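Local coordinates for inositol-3-phosphate synthase (Caenorhabditis elegans, PDB 1VKO), which belongs to the myo-inositol-1-phosphate synthase family of the NAD(P)-binding Rossmann superfamily and is modelled as four chains with nicotinamide-adenine-dinucleotide, potassium and pyrophosphate, at residues D36-S41 with S67-L72; F117-Q122 with I448-I453; V126-D131 with I138-K143. All blocks are in the same frame, centred on the assembly; numbering follows the deposited sequence.

Interaction 1 (D36-S41 with S67-L72); sequences DGVLES and SFKTVL
Leu39 O is approached by three groups at once. Thr70 N donates to it at 2.9 Å; a water donates to the same Leu39 O and accepts from Thr70 OG1 (2.6 Å from the water O); and Lys69 CA adds a C-H...O contact. Thr70 OG1 stands beside its own backbone N (chi1 -60°), which brings the hydroxyl within reach of that water. Leu39 N returns a bond to Thr70 O, completing an antiparallel hydrogen-bonded pair. Ser41 and Phe68 form the next such pair, with Ser41 N to Phe68 O and Phe68 N to Ser41 O both 2.7 Å. Where the strands give out, Leu72 N donates to Gly37 O at 3.0 Å.

On the face of Val38 and Glu40, the Lys69 chain lies across Val38 and against Glu40, its CD 4.0 Å from Val38 CG2 and its CG 4.1 Å from Glu40 CG, and Val38 CG1 meets Val71 CG2. Glu40, bent at its second torsion, brings OE2 to 2.7 Å from Ser67 OG, a hydroxyl that is hydrogen-bonded to Tyr469 OH. On the other face Leu72 CD2 reaches to 4.0 Å from Leu39 CB.

These are the hairpin strands 38-53 and 56-71, lying between strand 32-35 and strand 461-464; Phe68 and Thr70 rest on helix 498-513, and Phe68 also packs on Ile523 of the second subunit.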
loop_
_atom_site.group_PDB
_atom_site.type_symbol
_atom_site.label_atom_id
_atom_site.label_comp_id
_atom_site.label_asym_id
_atom_site.label_seq_id
_atom_site.Cartn_x
_atom_site.Cartn_y
_atom_site.Cartn_z
ATOM N N ASP A 36 33.876 -42.514 18.823
ATOM C CA ASP A 36 34.972 -41.846 18.103
ATOM C C ASP A 36 34.615 -40.430 17.642
ATOM O O ASP A 36 35.142 -39.941 16.640
ATOM C CB ASP A 36 35.465 -42.691 16.903
ATOM C CG ASP A 36 36.070 -44.042 17.319
ATOM O OD1 ASP A 36 35.456 -44.777 18.126
ATOM O OD2 ASP A 36 37.157 -44.463 16.861
ATOM N N GLY A 37 33.725 -39.770 18.378
ATOM C CA GLY A 37 33.287 -38.410 18.031
ATOM C C GLY A 37 32.402 -38.301 16.788
ATOM O O GLY A 37 32.207 -37.200 16.247
ATOM N N VAL A 38 31.903 -39.445 16.318
ATOM C CA VAL A 38 30.821 -39.466 15.352
ATOM C C VAL A 38 29.609 -40.056 16.066
ATOM O O VAL A 38 29.763 -40.756 17.067
ATOM C CB VAL A 38 31.165 -40.215 14.001
ATOM C CG1 VAL A 38 32.665 -40.334 13.788
ATOM C CG2 VAL A 38 30.482 -41.565 13.899
ATOM N N LEU A 39 28.416 -39.740 15.570
ATOM C CA LEU A 39 27.165 -40.202 16.150
ATOM C C LEU A 39 26.392 -41.037 15.134
ATOM O O LEU A 39 26.040 -40.560 14.050
ATOM C CB LEU A 39 26.321 -39.000 16.583
ATOM C CG LEU A 39 25.065 -39.278 17.407
ATOM C CD1 LEU A 39 25.361 -39.080 18.873
ATOM C CD2 LEU A 39 23.946 -38.373 16.979
ATOM N N GLU A 40 26.119 -42.283 15.495
ATOM C CA GLU A 40 25.334 -43.166 14.640
ATOM C C GLU A 40 23.869 -43.130 15.023
ATOM O O GLU A 40 23.519 -43.178 16.207
ATOM C CB GLU A 40 25.843 -44.606 14.679
ATOM C CG GLU A 40 25.423 -45.427 13.461
ATOM C CD GLU A 40 24.887 -46.812 13.815
ATOM O OE1 GLU A 40 25.565 -47.575 14.566
ATOM O OE2 GLU A 40 23.776 -47.134 13.321
ATOM N N SER A 41 23.015 -43.057 14.013
ATOM C CA SER A 41 21.620 -42.761 14.256
ATOM C C SER A 41 20.718 -43.494 13.273
ATOM O O SER A 41 20.730 -43.215 12.078
ATOM C CB SER A 41 21.408 -41.250 14.158
ATOM O OG SER A 41 20.138 -40.887 14.650
ATOM N N SER A 67 20.589 -45.594 8.367
ATOM C CA SER A 67 21.570 -45.561 9.439
ATOM C C SER A 67 22.503 -44.398 9.183
ATOM O O SER A 67 23.265 -44.437 8.239
ATOM C CB SER A 67 22.340 -46.884 9.528
ATOM O OG SER A 67 23.136 -46.914 10.702
ATOM N N PHE A 68 22.420 -43.343 9.989
ATOM C CA PHE A 68 23.222 -42.136 9.749
ATOM C C PHE A 68 24.469 -42.158 10.599
ATOM O O PHE A 68 24.446 -42.637 11.737
ATOM C CB PHE A 68 22.454 -40.834 10.069
ATOM C CG PHE A 68 21.146 -40.687 9.338
ATOM C CD1 PHE A 68 21.111 -40.450 7.980
ATOM C CD2 PHE A 68 19.954 -40.791 10.018
ATOM C CE1 PHE A 68 19.888 -40.333 7.301
ATOM C CE2 PHE A 68 18.726 -40.654 9.345
ATOM C CZ PHE A 68 18.695 -40.429 7.998
ATOM N N LYS A 69 25.551 -41.609 10.066
ATOM C CA LYS A 69 26.677 -41.260 10.907
ATOM C C LYS A 69 26.896 -39.787 10.715
ATOM O O LYS A 69 26.874 -39.323 9.575
ATOM C CB LYS A 69 27.959 -42.043 10.546
ATOM C CG LYS A 69 28.134 -43.418 11.210
ATOM C CD LYS A 69 29.543 -43.967 10.871
ATOM C CE LYS A 69 29.916 -45.281 11.602
ATOM N NZ LYS A 69 29.247 -46.489 11.037
ATOM N N THR A 70 27.108 -39.067 11.822
ATOM C CA THR A 70 27.370 -37.635 11.787
ATOM C C THR A 70 28.609 -37.268 12.554
ATOM O O THR A 70 28.606 -37.350 13.777
ATOM C CB THR A 70 26.188 -36.843 12.396
ATOM O OG1 THR A 70 24.992 -37.113 11.660
ATOM C CG2 THR A 70 26.401 -35.336 12.193
ATOM N N VAL A 71 29.658 -36.816 11.871
ATOM C CA VAL A 71 30.808 -36.309 12.612
ATOM C C VAL A 71 30.343 -35.127 13.469
ATOM O O VAL A 71 29.644 -34.231 12.987
ATOM C CB VAL A 71 32.011 -35.958 11.708
ATOM C CG1 VAL A 71 33.198 -35.424 12.551
ATOM C CG2 VAL A 71 32.456 -37.189 10.898
ATOM N N LEU A 72 30.667 -35.155 14.756
ATOM C CA LEU A 72 30.128 -34.156 15.679
ATOM C C LEU A 72 30.978 -32.899 15.822
ATOM O O LEU A 72 30.465 -31.865 16.238
ATOM C CB LEU A 72 29.876 -34.756 17.066
ATOM C CG LEU A 72 28.712 -35.725 17.288
ATOM C CD1 LEU A 72 28.704 -36.173 18.735
ATOM C CD2 LEU A 72 27.372 -35.120 16.942
HETATM O O HOH W 1 23.857 -39.089 12.904
#

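Interaction 2 (F117-Q122 with I448-I453); sequences FGSVTQ and IYDLAI
Two hydroxyls close on one carboxylate oxygen: Ser119 OG donates to Asp450 OD1 at 2.6 Å, and Thr121 OG1 donates to the same Asp450 OD1 at 2.7 Å. They come from different directions. The serine meets OD1 on its syn side, 30° out of the carboxylate plane, whereas the threonine arrives nearly in line with the C-O bond. Thr121 OG1 gets there because it sits between its backbone N and carbonyl carbon (chi1 58°), leaving CG2 beside the N.

Backbone amides supply the other bonds. Thr121 N reaches Asp450 OD1 at 3.1 Å from well above the carboxylate plane, making OD1 the acceptor of three bonds, while Val120 N donates to Asp450 OD2 at 3.0 Å in a more bent bond, 135° at the hydrogen. With both oxygens held, the buried carboxylate is fixed in rotation. This is an N-cap: Ser119 stands right before helix 120-123, its OG also taking a weak capping bond from Gln122 N, and Asp450, from helix 440-458, accepts from the first two amides of that short helix, Val120 N and Thr121 N. Its negative charge would probably be eased by that helix end.

Apolar contact is slighter. Ile453 CG2 lies 4.2 Å from Thr121 CG2, and the Ile453 side chain crosses that of Gln122 at about a right angle. Behind Asp450, Leu451 and Ala452 turn to strand 242-247 of the parallel sheet, Ala452 also touching Leu79 of strand 77-82; Gly118 makes backbone hydrogen bonds to the second subunit.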
loop_
_atom_site.group_PDB
_atom_site.type_symbol
_atom_site.label_atom_id
_atom_site.label_comp_id
_atom_site.label_asym_id
_atom_site.label_seq_id
_atom_site.Cartn_x
_atom_site.Cartn_y
_atom_site.Cartn_z
ATOM N N PHE A 117 20.775 -12.037 13.201
ATOM C CA PHE A 117 19.367 -12.245 12.854
ATOM C C PHE A 117 19.177 -12.543 11.352
ATOM O O PHE A 117 19.999 -12.185 10.505
ATOM C CB PHE A 117 18.510 -11.054 13.278
ATOM C CG PHE A 117 18.173 -11.019 14.747
ATOM C CD1 PHE A 117 18.841 -11.840 15.668
ATOM C CD2 PHE A 117 17.202 -10.122 15.218
ATOM C CE1 PHE A 117 18.545 -11.794 17.032
ATOM C CE2 PHE A 117 16.889 -10.051 16.591
ATOM C CZ PHE A 117 17.572 -10.887 17.505
ATOM N N GLY A 118 18.099 -13.237 11.037
ATOM C CA GLY A 118 17.868 -13.647 9.676
ATOM C C GLY A 118 18.740 -14.761 9.164
ATOM O O GLY A 118 18.702 -15.045 7.967
ATOM N N SER A 119 19.534 -15.377 10.053
ATOM C CA SER A 119 20.220 -16.647 9.773
ATOM C C SER A 119 19.285 -17.755 10.265
ATOM O O SER A 119 18.956 -17.765 11.437
ATOM C CB SER A 119 21.550 -16.690 10.556
ATOM O OG SER A 119 22.393 -17.791 10.189
ATOM N N VAL A 120 18.803 -18.652 9.406
ATOM C CA VAL A 120 18.065 -19.815 9.921
ATOM C C VAL A 120 18.920 -20.600 10.928
ATOM O O VAL A 120 18.450 -20.923 12.034
ATOM C CB VAL A 120 17.547 -20.767 8.822
ATOM C CG1 VAL A 120 16.866 -21.994 9.422
ATOM C CG2 VAL A 120 16.543 -20.070 7.923
ATOM N N THR A 121 20.178 -20.875 10.589
ATOM C CA THR A 121 20.979 -21.771 11.425
ATOM C C THR A 121 21.293 -21.151 12.772
ATOM O O THR A 121 21.357 -21.865 13.742
ATOM C CB THR A 121 22.264 -22.224 10.722
ATOM O OG1 THR A 121 23.076 -21.093 10.355
ATOM C CG2 THR A 121 21.939 -22.917 9.390
ATOM N N GLN A 122 21.454 -19.826 12.830
ATOM C CA GLN A 122 21.893 -19.172 14.043
ATOM C C GLN A 122 20.726 -18.771 14.915
ATOM O O GLN A 122 20.926 -18.592 16.103
ATOM C CB GLN A 122 22.770 -17.931 13.785
ATOM C CG GLN A 122 24.094 -18.178 13.078
ATOM C CD GLN A 122 24.899 -19.363 13.656
ATOM O OE1 GLN A 122 25.125 -20.362 12.967
ATOM N NE2 GLN A 122 25.326 -19.242 14.907
ATOM N N ILE A 448 24.297 -16.247 3.093
ATOM C CA ILE A 448 25.593 -16.713 2.728
ATOM C C ILE A 448 26.134 -17.526 3.905
ATOM O O ILE A 448 26.709 -18.587 3.686
ATOM C CB ILE A 448 26.521 -15.568 2.374
ATOM C CG1 ILE A 448 26.149 -14.991 0.995
ATOM C CG2 ILE A 448 27.986 -16.081 2.384
ATOM C CD1 ILE A 448 26.776 -13.667 0.698
ATOM N N TYR A 449 25.923 -17.069 5.148
ATOM C CA TYR A 449 26.424 -17.842 6.283
ATOM C C TYR A 449 25.678 -19.162 6.357
ATOM O O TYR A 449 26.292 -20.167 6.604
ATOM C CB TYR A 449 26.332 -17.135 7.636
ATOM C CG TYR A 449 26.893 -15.759 7.723
ATOM C CD1 TYR A 449 28.069 -15.409 7.087
ATOM C CD2 TYR A 449 26.236 -14.793 8.475
ATOM C CE1 TYR A 449 28.591 -14.114 7.202
ATOM C CE2 TYR A 449 26.737 -13.508 8.602
ATOM C CZ TYR A 449 27.902 -13.185 7.970
ATOM O OH TYR A 449 28.337 -11.900 8.048
ATOM N N ASP A 450 24.372 -19.183 6.083
ATOM C CA ASP A 450 23.645 -20.440 6.179
ATOM C C ASP A 450 24.051 -21.451 5.123
ATOM O O ASP A 450 24.139 -22.667 5.416
ATOM C CB ASP A 450 22.146 -20.240 6.096
ATOM C CG ASP A 450 21.582 -19.411 7.253
ATOM O OD1 ASP A 450 22.026 -19.610 8.413
ATOM O OD2 ASP A 450 20.664 -18.559 7.086
ATOM N N LEU A 451 24.258 -20.990 3.887
ATOM C CA LEU A 451 24.625 -21.931 2.813
ATOM C C LEU A 451 25.976 -22.596 3.155
ATOM O O LEU A 451 26.125 -23.823 3.126
ATOM C CB LEU A 451 24.660 -21.237 1.449
ATOM C CG LEU A 451 23.331 -20.746 0.851
ATOM C CD1 LEU A 451 23.600 -19.550 -0.047
ATOM C CD2 LEU A 451 22.588 -21.839 0.084
ATOM N N ALA A 452 26.958 -21.785 3.512
ATOM C CA ALA A 452 28.246 -22.332 3.870
ATOM C C ALA A 452 28.023 -23.361 4.990
ATOM O O ALA A 452 28.578 -24.471 4.946
ATOM C CB ALA A 452 29.201 -21.214 4.312
ATOM N N ILE A 453 27.176 -23.011 5.959
ATOM C CA ILE A 453 27.145 -23.725 7.228
ATOM C C ILE A 453 26.446 -25.072 7.045
ATOM O O ILE A 453 26.900 -26.106 7.534
ATOM C CB ILE A 453 26.558 -22.820 8.342
ATOM C CG1 ILE A 453 27.630 -21.807 8.789
ATOM C CG2 ILE A 453 26.038 -23.627 9.541
ATOM C CD1 ILE A 453 27.140 -20.743 9.734
#

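Interaction 3 (V126-D131 with I138-K143); sequences VHLGYD and IFVPFK
The Leu128 CD2 methyl sits between the two branches of Val140, 3.4 Å from both Val140 CG1 and Val140 CG2, a doubtful squeeze that may owe something to the modelled leucine rotamer. The two side chains cross at about a right angle, and Ile138 CG2 closes in on Leu128 CD2 at 3.5 Å. Farther along, Val126 CG2 touches Phe142 CD1, and both residues also lean on Thr506 of helix 498-513.

On the other face the rings of His127 and Phe139 make an offset stack, centroids 4.4 Å apart and planes only 9° from parallel. His127 CG points anti to its N (chi1 -166°), which carries the imidazole across to lie over Phe139 CZ. The two strands form a hairpin with a beta bulge: Leu128 and Gly129 together stand opposite Ile138.

Outward lie the polar atoms. Val126 N donates to Val140 O at 2.7 Å, and Val140 N to Val126 O; at the bulge, Leu128 N bonds Ile138 O and Ile138 N bonds Gly129 O. The edge of the imidazole faces Ile138 O in its plane, and His127 NE2 bonds Gln137 OE1. Asp131 OD2 is hydrogen-bonded to Thr134 and to His52 of the second subunit.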
loop_
_atom_site.group_PDB
_atom_site.type_symbol
_atom_site.label_atom_id
_atom_site.label_comp_id
_atom_site.label_asym_id
_atom_site.label_seq_id
_atom_site.Cartn_x
_atom_site.Cartn_y
_atom_site.Cartn_z
ATOM N N VAL A 126 13.335 -24.924 16.832
ATOM C CA VAL A 126 12.740 -26.143 16.312
ATOM C C VAL A 126 11.846 -26.745 17.396
ATOM O O VAL A 126 12.157 -26.664 18.577
ATOM C CB VAL A 126 13.860 -27.132 15.876
ATOM C CG1 VAL A 126 13.306 -28.283 15.096
ATOM C CG2 VAL A 126 14.918 -26.397 15.041
ATOM N N HIS A 127 10.740 -27.338 16.990
ATOM C CA HIS A 127 9.777 -27.887 17.915
ATOM C C HIS A 127 10.038 -29.394 18.072
ATOM O O HIS A 127 9.819 -30.156 17.126
ATOM C CB HIS A 127 8.382 -27.619 17.367
ATOM C CG HIS A 127 7.282 -27.830 18.350
ATOM N ND1 HIS A 127 5.994 -28.141 17.961
ATOM C CD2 HIS A 127 7.266 -27.790 19.702
ATOM C CE1 HIS A 127 5.232 -28.277 19.033
ATOM N NE2 HIS A 127 5.981 -28.070 20.101
ATOM N N LEU A 128 10.529 -29.803 19.258
ATOM C CA LEU A 128 10.697 -31.226 19.627
ATOM C C LEU A 128 9.461 -31.853 20.281
ATOM O O LEU A 128 9.356 -33.090 20.346
ATOM C CB LEU A 128 11.863 -31.419 20.579
ATOM C CG LEU A 128 13.288 -30.922 20.333
ATOM C CD1 LEU A 128 13.621 -30.797 18.840
ATOM C CD2 LEU A 128 13.418 -29.597 21.012
ATOM N N GLY A 129 8.549 -31.015 20.789
ATOM C CA GLY A 129 7.348 -31.485 21.477
ATOM C C GLY A 129 6.946 -30.686 22.719
ATOM O O GLY A 129 7.378 -29.544 22.902
ATOM N N TYR A 130 6.118 -31.319 23.559
ATOM C CA TYR A 130 5.555 -30.770 24.789
ATOM C C TYR A 130 6.021 -31.527 26.053
ATOM O O TYR A 130 6.023 -32.770 26.091
ATOM C CB TYR A 130 4.037 -30.848 24.709
ATOM C CG TYR A 130 3.332 -30.209 25.887
ATOM C CD1 TYR A 130 3.054 -28.851 25.894
ATOM C CD2 TYR A 130 2.925 -30.968 26.978
ATOM C CE1 TYR A 130 2.429 -28.256 26.957
ATOM C CE2 TYR A 130 2.285 -30.373 28.054
ATOM C CZ TYR A 130 2.042 -29.015 28.036
ATOM O OH TYR A 130 1.397 -28.401 29.095
ATOM N N ASP A 131 6.404 -30.755 27.072
ATOM C CA ASP A 131 6.877 -31.247 28.375
ATOM C C ASP A 131 5.863 -31.011 29.489
ATOM O O ASP A 131 5.614 -29.876 29.875
ATOM C CB ASP A 131 8.168 -30.526 28.756
ATOM C CG ASP A 131 8.691 -30.919 30.136
ATOM O OD1 ASP A 131 8.602 -32.110 30.533
ATOM O OD2 ASP A 131 9.248 -30.101 30.892
ATOM N N ILE A 138 8.346 -27.318 23.782
ATOM C CA ILE A 138 9.805 -27.334 23.794
ATOM C C ILE A 138 10.351 -26.900 22.444
ATOM O O ILE A 138 10.210 -27.607 21.446
ATOM C CB ILE A 138 10.368 -28.755 24.174
ATOM C CG1 ILE A 138 9.954 -29.156 25.598
ATOM C CG2 ILE A 138 11.878 -28.793 24.023
ATOM C CD1 ILE A 138 10.537 -28.263 26.732
ATOM N N PHE A 139 10.999 -25.741 22.442
ATOM C CA PHE A 139 11.610 -25.211 21.247
ATOM C C PHE A 139 13.103 -25.031 21.482
ATOM O O PHE A 139 13.515 -24.367 22.428
ATOM C CB PHE A 139 10.953 -23.877 20.898
ATOM C CG PHE A 139 9.625 -24.021 20.183
ATOM C CD1 PHE A 139 9.566 -24.082 18.782
ATOM C CD2 PHE A 139 8.432 -24.070 20.902
ATOM C CE1 PHE A 139 8.346 -24.206 18.116
ATOM C CE2 PHE A 139 7.199 -24.195 20.236
ATOM C CZ PHE A 139 7.169 -24.276 18.850
ATOM N N VAL A 140 13.928 -25.649 20.650
ATOM C CA VAL A 140 15.360 -25.475 20.814
ATOM C C VAL A 140 15.958 -24.786 19.603
ATOM O O VAL A 140 15.412 -24.898 18.484
ATOM C CB VAL A 140 16.108 -26.803 21.055
ATOM C CG1 VAL A 140 15.653 -27.446 22.376
ATOM C CG2 VAL A 140 15.978 -27.731 19.836
ATOM N N PRO A 141 17.049 -24.058 19.830
ATOM C CA PRO A 141 17.795 -23.476 18.737
ATOM C C PRO A 141 18.191 -24.581 17.754
ATOM O O PRO A 141 18.620 -25.673 18.160
ATOM C CB PRO A 141 19.033 -22.876 19.429
ATOM C CG PRO A 141 18.568 -22.600 20.845
ATOM C CD PRO A 141 17.639 -23.737 21.150
ATOM N N PHE A 142 18.025 -24.301 16.472
ATOM C CA PHE A 142 18.554 -25.141 15.447
ATOM C C PHE A 142 20.000 -25.594 15.736
ATOM O O PHE A 142 20.357 -26.758 15.484
ATOM C CB PHE A 142 18.504 -24.376 14.135
ATOM C CG PHE A 142 18.778 -25.221 12.942
ATOM C CD1 PHE A 142 17.742 -25.908 12.322
ATOM C CD2 PHE A 142 20.075 -25.339 12.436
ATOM C CE1 PHE A 142 18.001 -26.717 11.220
ATOM C CE2 PHE A 142 20.344 -26.131 11.334
ATOM C CZ PHE A 142 19.304 -26.829 10.727
ATOM N N LYS A 143 20.842 -24.692 16.239
ATOM C CA LYS A 143 22.278 -25.001 16.319
ATOM C C LYS A 143 22.597 -25.931 17.487
ATOM O O LYS A 143 23.707 -26.414 17.596
ATOM C CB LYS A 143 23.108 -23.725 16.395
ATOM C CG LYS A 143 22.782 -22.829 17.600
ATOM C CD LYS A 143 23.247 -21.417 17.326
ATOM C CE LYS A 143 22.782 -20.485 18.396
ATOM N NZ LYS A 143 23.597 -20.847 19.594
#

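From the N terminus, interaction 1 comes first and stands alone: strand 38-53 runs out, turns and comes back as 56-71, so the contact shuts a long hairpin before the other two begin. Segment 117-122 then opens the wide loop that interaction 2 closes at 448-453. Within that loop interaction 3 opens and shuts quickly, pairing 126-131 with 138-143 across a short turn. Nothing crosses. Interactions 2 and 3 touch, Phe142 CD2 packing on Thr121 CA and Lys143 on the carbonyl oxygens of Thr121 and Gln122, so the short hairpin is tied to the N-cap that grips helix 440-458. Interaction 1 touches neither, its nearest atoms about 10 Å from interaction 2 and 9 Å from interaction 3.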